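Local coordinates for carbonic anhydrase (Porphyridium purpureum, PDB 1DDZ), which probably catalyses the zinc-dependent interconversion of carbon dioxide and hydrogencarbonate, as a member of the beta-class carbonic anhydrase family, at residues 100-103 against 108-111; 145-150 against 359-364; 368-371 against 375-378; 443-446 against 450-453. All coordinates share one frame; numbering follows the deposited sequence.

Contact 1. Residues 100-103 against 108-111; sequences NQCI and SFLS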
loop_
_atom_site.group_PDB
_atom_site.type_symbol
_atom_site.label_atom_id
_atom_site.label_comp_id
_atom_site.label_asym_id
_atom_site.label_seq_id
_atom_site.Cartn_x
_atom_site.Cartn_y
_atom_site.Cartn_z
ATOM N N ASN A 100 -11.202 -3.351 -10.270
ATOM C CA ASN A 100 -10.379 -2.491 -11.140
ATOM C C ASN A 100 -10.004 -1.121 -10.555
ATOM O O ASN A 100 -10.125 -0.087 -11.209
ATOM C CB ASN A 100 -11.031 -2.337 -12.546
ATOM C CG ASN A 100 -12.539 -2.006 -12.490
ATOM O OD1 ASN A 100 -13.379 -2.900 -12.454
ATOM N ND2 ASN A 100 -12.867 -0.733 -12.491
ATOM N N GLN A 101 -9.469 -1.144 -9.344
ATOM C CA GLN A 101 -9.091 0.060 -8.648
ATOM C C GLN A 101 -7.763 0.633 -9.068
ATOM O O GLN A 101 -6.820 -0.097 -9.379
ATOM C CB GLN A 101 -9.056 -0.200 -7.142
ATOM C CG GLN A 101 -10.395 -0.512 -6.536
ATOM C CD GLN A 101 -11.367 0.652 -6.655
ATOM O OE1 GLN A 101 -12.321 0.610 -7.438
ATOM N NE2 GLN A 101 -11.099 1.717 -5.923
ATOM N N CYS A 102 -7.698 1.954 -9.018
ATOM C CA CYS A 102 -6.512 2.689 -9.330
ATOM C C CYS A 102 -6.312 3.646 -8.159
ATOM O O CYS A 102 -6.377 4.865 -8.310
ATOM C CB CYS A 102 -6.644 3.429 -10.656
ATOM S SG CYS A 102 -6.710 2.322 -12.069
ATOM N N ILE A 103 -6.043 3.066 -6.993
ATOM C CA ILE A 103 -5.828 3.805 -5.761
ATOM C C ILE A 103 -4.540 4.623 -5.857
ATOM O O ILE A 103 -3.493 4.095 -6.226
ATOM C CB ILE A 103 -5.798 2.818 -4.572
ATOM C CG1 ILE A 103 -7.160 2.148 -4.456
ATOM C CG2 ILE A 103 -5.380 3.522 -3.269
ATOM C CD1 ILE A 103 -7.152 0.862 -3.705
ATOM N N SER A 108 1.107 -1.599 -6.068
ATOM C CA SER A 108 0.950 -2.680 -7.041
ATOM C C SER A 108 0.429 -2.082 -8.346
ATOM O O SER A 108 0.813 -2.504 -9.444
ATOM C CB SER A 108 0.002 -3.768 -6.536
ATOM O OG SER A 108 -0.341 -4.660 -7.590
ATOM N N PHE A 109 -0.440 -1.083 -8.216
ATOM C CA PHE A 109 -1.009 -0.392 -9.363
ATOM C C PHE A 109 0.044 0.549 -9.966
ATOM O O PHE A 109 0.297 0.509 -11.173
ATOM C CB PHE A 109 -2.302 0.345 -8.928
ATOM C CG PHE A 109 -2.612 1.579 -9.726
ATOM C CD1 PHE A 109 -2.843 1.503 -11.104
ATOM C CD2 PHE A 109 -2.604 2.823 -9.113
ATOM C CE1 PHE A 109 -3.049 2.660 -11.857
ATOM C CE2 PHE A 109 -2.810 3.982 -9.854
ATOM C CZ PHE A 109 -3.028 3.903 -11.225
ATOM N N LEU A 110 0.671 1.367 -9.126
ATOM C CA LEU A 110 1.679 2.314 -9.555
ATOM C C LEU A 110 2.900 1.671 -10.266
ATOM O O LEU A 110 3.411 2.222 -11.249
ATOM C CB LEU A 110 2.139 3.141 -8.359
ATOM C CG LEU A 110 1.128 4.067 -7.680
ATOM C CD1 LEU A 110 1.724 4.684 -6.423
ATOM C CD2 LEU A 110 0.728 5.131 -8.655
ATOM N N SER A 111 3.385 0.532 -9.772
ATOM C CA SER A 111 4.521 -0.152 -10.401
ATOM C C SER A 111 4.157 -0.761 -11.783
ATOM O O SER A 111 4.973 -0.704 -12.709
ATOM C CB SER A 111 5.176 -1.157 -9.434
ATOM O OG SER A 111 4.300 -2.211 -9.059
#

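Contact 2. Residues 145-150 against 359-364; sequences LGLIDN and SDMSFL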
loop_
_atom_site.group_PDB
_atom_site.type_symbol
_atom_site.label_atom_id
_atom_site.label_comp_id
_atom_site.label_asym_id
_atom_site.label_seq_id
_atom_site.Cartn_x
_atom_site.Cartn_y
_atom_site.Cartn_z
ATOM N N LEU A 145 -16.652 -7.526 6.395
ATOM C CA LEU A 145 -15.883 -8.423 5.535
ATOM C C LEU A 145 -14.403 -8.577 5.915
ATOM O O LEU A 145 -13.697 -9.376 5.306
ATOM C CB LEU A 145 -16.011 -8.005 4.070
ATOM C CG LEU A 145 -17.401 -8.080 3.421
ATOM C CD1 LEU A 145 -17.291 -7.699 1.968
ATOM C CD2 LEU A 145 -17.984 -9.464 3.520
ATOM N N GLY A 146 -13.936 -7.826 6.909
ATOM C CA GLY A 146 -12.548 -7.916 7.322
ATOM C C GLY A 146 -11.556 -7.167 6.441
ATOM O O GLY A 146 -11.852 -6.078 5.922
ATOM N N LEU A 147 -10.379 -7.765 6.249
ATOM C CA LEU A 147 -9.295 -7.195 5.432
ATOM C C LEU A 147 -9.786 -6.480 4.168
ATOM O O LEU A 147 -9.484 -5.306 3.950
ATOM C CB LEU A 147 -8.317 -8.308 5.029
ATOM C CG LEU A 147 -7.023 -8.197 4.176
ATOM C CD1 LEU A 147 -7.222 -7.596 2.799
ATOM C CD2 LEU A 147 -5.979 -7.444 4.912
ATOM N N ILE A 148 -10.495 -7.208 3.316
ATOM C CA ILE A 148 -10.978 -6.653 2.068
ATOM C C ILE A 148 -11.915 -5.440 2.174
ATOM O O ILE A 148 -12.020 -4.665 1.217
ATOM C CB ILE A 148 -11.619 -7.734 1.196
ATOM C CG1 ILE A 148 -11.803 -7.197 -0.225
ATOM C CG2 ILE A 148 -12.934 -8.195 1.811
ATOM C CD1 ILE A 148 -12.187 -8.238 -1.195
ATOM N N ASP A 149 -12.576 -5.249 3.315
ATOM C CA ASP A 149 -13.473 -4.100 3.447
ATOM C C ASP A 149 -12.688 -2.791 3.394
ATOM O O ASP A 149 -13.209 -1.758 2.966
ATOM C CB ASP A 149 -14.269 -4.187 4.747
ATOM C CG ASP A 149 -15.699 -4.566 4.517
ATOM O OD1 ASP A 149 -16.152 -4.553 3.351
ATOM O OD2 ASP A 149 -16.389 -4.872 5.506
ATOM N N ASN A 150 -11.407 -2.851 3.774
ATOM C CA ASN A 150 -10.535 -1.670 3.750
ATOM C C ASN A 150 -10.213 -1.303 2.297
ATOM O O ASN A 150 -10.076 -0.138 1.940
ATOM C CB ASN A 150 -9.270 -1.941 4.553
ATOM C CG ASN A 150 -9.562 -2.271 6.013
ATOM O OD1 ASN A 150 -10.009 -1.424 6.783
ATOM N ND2 ASN A 150 -9.310 -3.512 6.398
ATOM N N SER A 359 2.799 -8.052 2.841
ATOM C CA SER A 359 1.921 -6.960 3.197
ATOM C C SER A 359 1.247 -6.216 2.047
ATOM O O SER A 359 0.738 -5.142 2.253
ATOM C CB SER A 359 2.706 -5.984 4.028
ATOM O OG SER A 359 3.987 -5.839 3.464
ATOM N N ASP A 360 1.180 -6.821 0.866
ATOM C CA ASP A 360 0.566 -6.173 -0.288
ATOM C C ASP A 360 -0.963 -6.260 -0.270
ATOM O O ASP A 360 -1.498 -7.328 -0.511
ATOM C CB ASP A 360 1.094 -6.808 -1.561
ATOM C CG ASP A 360 0.618 -6.088 -2.795
ATOM O OD1 ASP A 360 0.821 -4.872 -2.870
ATOM O OD2 ASP A 360 0.062 -6.730 -3.696
ATOM N N MET A 361 -1.662 -5.144 -0.042
ATOM C CA MET A 361 -3.127 -5.121 0.033
ATOM C C MET A 361 -3.825 -5.528 -1.248
ATOM O O MET A 361 -4.867 -6.193 -1.188
ATOM C CB MET A 361 -3.651 -3.757 0.509
ATOM C CG MET A 361 -3.412 -3.483 1.986
ATOM S SD MET A 361 -4.380 -4.574 3.056
ATOM C CE MET A 361 -6.050 -3.896 2.792
ATOM N N SER A 362 -3.289 -5.152 -2.402
ATOM C CA SER A 362 -3.915 -5.574 -3.658
ATOM C C SER A 362 -3.921 -7.109 -3.734
ATOM O O SER A 362 -4.912 -7.726 -4.110
ATOM C CB SER A 362 -3.189 -4.977 -4.870
ATOM O OG SER A 362 -3.763 -5.462 -6.072
ATOM N N PHE A 363 -2.790 -7.722 -3.399
ATOM C CA PHE A 363 -2.650 -9.179 -3.376
ATOM C C PHE A 363 -3.536 -9.803 -2.272
ATOM O O PHE A 363 -4.329 -10.723 -2.538
ATOM C CB PHE A 363 -1.140 -9.545 -3.208
ATOM C CG PHE A 363 -0.882 -10.882 -2.564
ATOM C CD1 PHE A 363 -0.180 -10.950 -1.365
ATOM C CD2 PHE A 363 -1.337 -12.060 -3.138
ATOM C CE1 PHE A 363 0.066 -12.174 -0.736
ATOM C CE2 PHE A 363 -1.104 -13.295 -2.517
ATOM C CZ PHE A 363 -0.396 -13.344 -1.312
ATOM N N LEU A 364 -3.429 -9.290 -1.043
ATOM C CA LEU A 364 -4.217 -9.812 0.080
ATOM C C LEU A 364 -5.732 -9.749 -0.113
ATOM O O LEU A 364 -6.455 -10.691 0.236
ATOM C CB LEU A 364 -3.817 -9.105 1.363
ATOM C CG LEU A 364 -2.379 -9.337 1.806
ATOM C CD1 LEU A 364 -2.014 -8.405 2.950
ATOM C CD2 LEU A 364 -2.203 -10.801 2.199
#

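Contact 3. Residues 368-371 against 375-378; sequences QYAV and KVKR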
loop_
_atom_site.group_PDB
_atom_site.type_symbol
_atom_site.label_atom_id
_atom_site.label_comp_id
_atom_site.label_asym_id
_atom_site.label_seq_id
_atom_site.Cartn_x
_atom_site.Cartn_y
_atom_site.Cartn_z
ATOM N N GLN A 368 -7.970 -13.066 -0.068
ATOM C CA GLN A 368 -9.058 -13.222 0.892
ATOM C C GLN A 368 -10.396 -13.435 0.205
ATOM O O GLN A 368 -11.138 -14.364 0.541
ATOM C CB GLN A 368 -9.160 -12.018 1.827
ATOM C CG GLN A 368 -10.238 -12.239 2.867
ATOM C CD GLN A 368 -10.698 -10.973 3.531
ATOM O OE1 GLN A 368 -10.439 -9.874 3.042
ATOM N NE2 GLN A 368 -11.397 -11.116 4.648
ATOM N N TYR A 369 -10.695 -12.581 -0.770
ATOM C CA TYR A 369 -11.940 -12.691 -1.505
ATOM C C TYR A 369 -12.104 -14.094 -2.127
ATOM O O TYR A 369 -13.166 -14.708 -2.024
ATOM C CB TYR A 369 -12.015 -11.617 -2.587
ATOM C CG TYR A 369 -13.373 -11.590 -3.268
ATOM C CD1 TYR A 369 -14.423 -10.871 -2.713
ATOM C CD2 TYR A 369 -13.610 -12.297 -4.444
ATOM C CE1 TYR A 369 -15.674 -10.856 -3.296
ATOM C CE2 TYR A 369 -14.868 -12.288 -5.044
ATOM C CZ TYR A 369 -15.898 -11.557 -4.463
ATOM O OH TYR A 369 -17.153 -11.533 -5.038
ATOM N N ALA A 370 -11.038 -14.610 -2.738
ATOM C CA ALA A 370 -11.073 -15.924 -3.388
ATOM C C ALA A 370 -11.119 -17.099 -2.428
ATOM O O ALA A 370 -11.918 -18.009 -2.587
ATOM C CB ALA A 370 -9.872 -16.071 -4.312
ATOM N N VAL A 371 -10.229 -17.090 -1.450
ATOM C CA VAL A 371 -10.135 -18.163 -0.476
ATOM C C VAL A 371 -11.266 -18.159 0.546
ATOM O O VAL A 371 -11.930 -19.167 0.732
ATOM C CB VAL A 371 -8.769 -18.106 0.284
ATOM C CG1 VAL A 371 -8.689 -19.183 1.361
ATOM C CG2 VAL A 371 -7.608 -18.260 -0.695
ATOM N N LYS A 375 -14.300 -19.305 -1.804
ATOM C CA LYS A 375 -13.892 -20.641 -1.408
ATOM C C LYS A 375 -13.240 -21.451 -2.545
ATOM O O LYS A 375 -13.629 -22.580 -2.810
ATOM C CB LYS A 375 -15.089 -21.428 -0.862
ATOM C CG LYS A 375 -15.852 -20.780 0.273
ATOM C CD LYS A 375 -15.064 -20.693 1.550
ATOM C CE LYS A 375 -16.015 -20.503 2.731
ATOM N NZ LYS A 375 -17.006 -19.394 2.492
ATOM N N VAL A 376 -12.270 -20.865 -3.238
ATOM C CA VAL A 376 -11.582 -21.576 -4.324
ATOM C C VAL A 376 -10.749 -22.735 -3.747
ATOM O O VAL A 376 -10.179 -22.609 -2.668
ATOM C CB VAL A 376 -10.662 -20.630 -5.143
ATOM C CG1 VAL A 376 -11.497 -19.593 -5.863
ATOM C CG2 VAL A 376 -9.620 -19.968 -4.253
ATOM N N LYS A 377 -10.657 -23.839 -4.485
ATOM C CA LYS A 377 -9.907 -25.017 -4.039
ATOM C C LYS A 377 -8.408 -24.926 -4.289
ATOM O O LYS A 377 -7.630 -25.573 -3.602
ATOM C CB LYS A 377 -10.432 -26.276 -4.731
ATOM C CG LYS A 377 -11.927 -26.507 -4.565
ATOM C CD LYS A 377 -12.332 -26.725 -3.104
ATOM C CE LYS A 377 -13.853 -26.769 -2.949
ATOM N NZ LYS A 377 -14.273 -27.097 -1.554
ATOM N N ARG A 378 -8.006 -24.131 -5.280
ATOM C CA ARG A 378 -6.593 -23.974 -5.613
ATOM C C ARG A 378 -6.160 -22.551 -5.833
ATOM O O ARG A 378 -6.901 -21.750 -6.373
ATOM C CB ARG A 378 -6.255 -24.721 -6.902
ATOM C CG ARG A 378 -5.792 -26.144 -6.703
ATOM C CD ARG A 378 -6.878 -27.167 -7.028
ATOM N NE ARG A 378 -6.705 -27.748 -8.363
ATOM C CZ ARG A 378 -7.354 -27.337 -9.451
ATOM N NH1 ARG A 378 -8.226 -26.332 -9.381
ATOM N NH2 ARG A 378 -7.161 -27.963 -10.603
#

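Contact 4. Residues 443-446 against 450-453; sequences HNVC and IVQD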
loop_
_atom_site.group_PDB
_atom_site.type_symbol
_atom_site.label_atom_id
_atom_site.label_comp_id
_atom_site.label_asym_id
_atom_site.label_seq_id
_atom_site.Cartn_x
_atom_site.Cartn_y
_atom_site.Cartn_z
ATOM N N HIS A 443 5.450 -19.691 -1.144
ATOM C CA HIS A 443 5.729 -19.728 0.276
ATOM C C HIS A 443 4.924 -18.623 0.941
ATOM O O HIS A 443 4.171 -18.903 1.866
ATOM C CB HIS A 443 7.224 -19.539 0.543
ATOM C CG HIS A 443 7.653 -19.960 1.919
ATOM N ND1 HIS A 443 8.961 -20.271 2.233
ATOM C CD2 HIS A 443 6.953 -20.101 3.069
ATOM C CE1 HIS A 443 9.050 -20.577 3.512
ATOM N NE2 HIS A 443 7.847 -20.481 4.045
ATOM N N ASN A 444 5.038 -17.405 0.411
ATOM C CA ASN A 444 4.318 -16.240 0.919
ATOM C C ASN A 444 2.803 -16.449 0.971
ATOM O O ASN A 444 2.183 -16.123 1.972
ATOM C CB ASN A 444 4.634 -14.993 0.093
ATOM C CG ASN A 444 6.047 -14.512 0.275
ATOM O OD1 ASN A 444 6.805 -15.076 1.054
ATOM N ND2 ASN A 444 6.408 -13.437 -0.428
ATOM N N VAL A 445 2.180 -17.019 -0.060
ATOM C CA VAL A 445 0.731 -17.208 0.051
ATOM C C VAL A 445 0.400 -18.254 1.103
ATOM O O VAL A 445 -0.597 -18.128 1.791
ATOM C CB VAL A 445 -0.045 -17.425 -1.325
ATOM C CG1 VAL A 445 0.833 -17.205 -2.512
ATOM C CG2 VAL A 445 -0.782 -18.726 -1.393
ATOM N N CYS A 446 1.266 -19.248 1.265
ATOM C CA CYS A 446 1.061 -20.301 2.257
ATOM C C CYS A 446 1.167 -19.741 3.672
ATOM O O CYS A 446 0.468 -20.187 4.594
ATOM C CB CYS A 446 2.099 -21.411 2.080
ATOM S SG CYS A 446 1.827 -22.445 0.617
ATOM N N ILE A 450 -4.583 -15.723 5.861
ATOM C CA ILE A 450 -5.709 -16.176 5.040
ATOM C C ILE A 450 -5.652 -17.668 4.718
ATOM O O ILE A 450 -6.607 -18.396 4.955
ATOM C CB ILE A 450 -5.784 -15.322 3.732
ATOM C CG1 ILE A 450 -5.987 -13.843 4.092
ATOM C CG2 ILE A 450 -6.877 -15.821 2.822
ATOM C CD1 ILE A 450 -5.770 -12.845 2.951
ATOM N N VAL A 451 -4.516 -18.143 4.211
ATOM C CA VAL A 451 -4.376 -19.562 3.879
ATOM C C VAL A 451 -4.231 -20.407 5.149
ATOM O O VAL A 451 -4.780 -21.490 5.223
ATOM C CB VAL A 451 -3.195 -19.812 2.887
ATOM C CG1 VAL A 451 -2.962 -21.291 2.665
ATOM C CG2 VAL A 451 -3.506 -19.171 1.577
ATOM N N GLN A 452 -3.526 -19.894 6.152
ATOM C CA GLN A 452 -3.354 -20.623 7.410
ATOM C C GLN A 452 -4.705 -20.831 8.103
ATOM O O GLN A 452 -5.015 -21.932 8.562
ATOM C CB GLN A 452 -2.369 -19.901 8.324
ATOM C CG GLN A 452 -0.928 -20.001 7.873
ATOM C CD GLN A 452 -0.400 -21.429 7.921
ATOM O OE1 GLN A 452 -0.480 -22.099 8.946
ATOM N NE2 GLN A 452 0.152 -21.894 6.810
ATOM N N ASP A 453 -5.540 -19.793 8.123
ATOM C CA ASP A 453 -6.875 -19.904 8.719
ATOM C C ASP A 453 -7.706 -20.936 7.976
ATOM O O ASP A 453 -8.343 -21.798 8.583
ATOM C CB ASP A 453 -7.617 -18.568 8.668
ATOM C CG ASP A 453 -7.140 -17.590 9.719
ATOM O OD1 ASP A 453 -6.356 -17.985 10.607
ATOM O OD2 ASP A 453 -7.542 -16.407 9.657
#

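Contact 1. Residues 100-103 against 108-111
One face of the F109 ring is taken by the backbone of C102, whose CA sits almost over the ring centre, 3.9 Å from the centroid and 8° off the ring normal. This is a CH-pi contact. CB of C102 lies over the same face toward the far end of the ring, 3.7 Å from F109 CZ. The sulfur comes in obliquely, with C102 SG 3.7 Å from F109 CE1 and its line to the centroid 32° off the normal. At the ring edge, near the plane, the carbonyl oxygen I103 O approaches F109 CD2 to 3.3 Å. The phenyl is brought here by CG of F109 standing anti to the backbone N (chi1 151°), which points the ring off helix 107-119 at the loop.

The loop itself is held by helix 172-193: C102 N donates to Q187 OE1, and N190 ND2 donates to C102 O. I103 also packs on S105 of the second subunit. C102 is about 13 Å from a bound zinc ion, side chain to metal. What results is a Cys sulfur-aromatic contact in a buried beta-alpha connection, where the loop leaving strand 92-97 folds back on the first turn of the helix that follows it.

Contact 2. Residues 145-150 against 359-364
L147 and M361 meet tip to tip. The branch L147 CD2 touches the sulfur, M361 SD, at 3.8 Å, while L147 CD1 lies 3.9 Å from the methyl, M361 CE. That same CD1 also reaches past the methionine to L364, with L147 CD1 4.0 Å from L364 CB, so one leucine fork bridges neighbouring turns of the opposing helix. M361 gets there by bending twice (chi2 -67°, chi3 -72°), which curls its end round until CE also lies 4.2 Å from N150 CB. With L147 cut back to an alanine, the space between the two helix starts would probably be left unfilled, and M361 SD and CE would lose the methyls they rest on.

One shell out, L147 O is gripped twice by N150: the side-chain ND2 and the backbone N both donate to it, from the same face of the carbonyl. The ND2 bond, N150 ND2 to L147 O at 3.0 Å, is tilted out of the amide plane, and ND2 is also bonded to S195 OG of the second subunit. Across from this, D360 is the N-cap of helix 361-373, its OD2 accepting from F363 N at 3.0 Å.

The contact joins the starts of helix 147-161 and helix 361-373, which lie more than 200 residues apart in the chain. L147 also packs on L401 of the second subunit. Helix 361-373 in turn rests S362 and F363 against H349 of strand 346-351.

Contact 3. Residues 368-371 against 375-378
V376 lays its CG2 methyl over A370, near the end of helix 361-373, 3.4 Å from A370 O and 3.9 Å from A370 CB. With CG1 set beside the backbone N (chi1 -65°), CG2 is left between N and the carbonyl carbon, and from there it also comes within 4.4 Å of V371 CG2. CG1 flanks the same carbonyl, so both valine methyls press round A370 O.

That oxygen is held from the backbone as well. V376 N donates to A370 O at 3.0 Å in a nearly straight bond, 167° at the hydrogen, with the donor tilted from the carbonyl plane. K375 N is close too, but its angle is too poor for a bond. K375 has turned to a positive phi of 58°, and this directs its CA at the next carbonyl, giving a CA-H...O contact of 3.3 Å between K375 CA and V371 O. The lysine chain then bends back along the helix, its NZ bonding to Q372 O, while V371 O takes a further hydrogen bond from Q459 NE2.

A370 backs onto L324 of strand 323-328, and V371 onto I450 and A454 of helix 449-456. This is a helix C-terminus that widens into a pi-type turn and is closed by a residue of positive phi, the alpha-to-beta turn of a beta-alpha-beta crossover that carries the chain from strand 346-351 through helix 361-373 to strand 378-384.

Contact 4. Residues 443-446 against 450-453
Two torsions shape Q452 for its reach across to C446: CG lies beside the backbone N (chi1 -73°) and the chain bends again at chi2 (-65°), swinging the amide back toward the end of the preceding helix. Q452 NE2 then donates to C446 O at 2.8 Å in a virtually straight bond, with the acceptor in the amide plane. In V451, CG1 stands anti to the backbone N, which leaves CG2 beside N and facing V445. There V451 CG2 is 3.1 Å from V445 O, a tight fit, and 4.1 Å from V445 CG2, the two valine side chains meeting at a slant.

Here helix 426-447 breaks at T448 and helix 449-456 starts at once, a tight helix-to-helix corner. T448 OG1 spans the break, hydrogen-bonded to both V445 O and V451 N. V445 and C446 rest on V463 of strand 462-468.

The Q452 amide has work beyond the corner, since NE2 also bonds to A484 O and OE1 accepts from D486 N. A leucine here would probably cost C446 O its side-chain donor and release the link between this corner and the chain's C-terminal tail.

How the contacts relate
From the N terminus, contact 1 closes a short loop between strand 92-97 and helix 107-119. Contact 2 is the long-range one: it spans 208 intervening residues and joins helix 147-161 to helix 361-373, segments lying in the two carbonic anhydrase family regions. Contacts 3 and 4 are again local, at the end of helix 361-373 and at the corner after helix 426-447. None nests or crosses; the four follow in series. They do touch in space. S108 packs on S362 between contacts 1 and 2, Q368 probably bonds to I148 N and L145 O between 2 and 3, and I450 of contact 4 lies against Q368 and L364. Helix 361-373 is common to contacts 2 and 3.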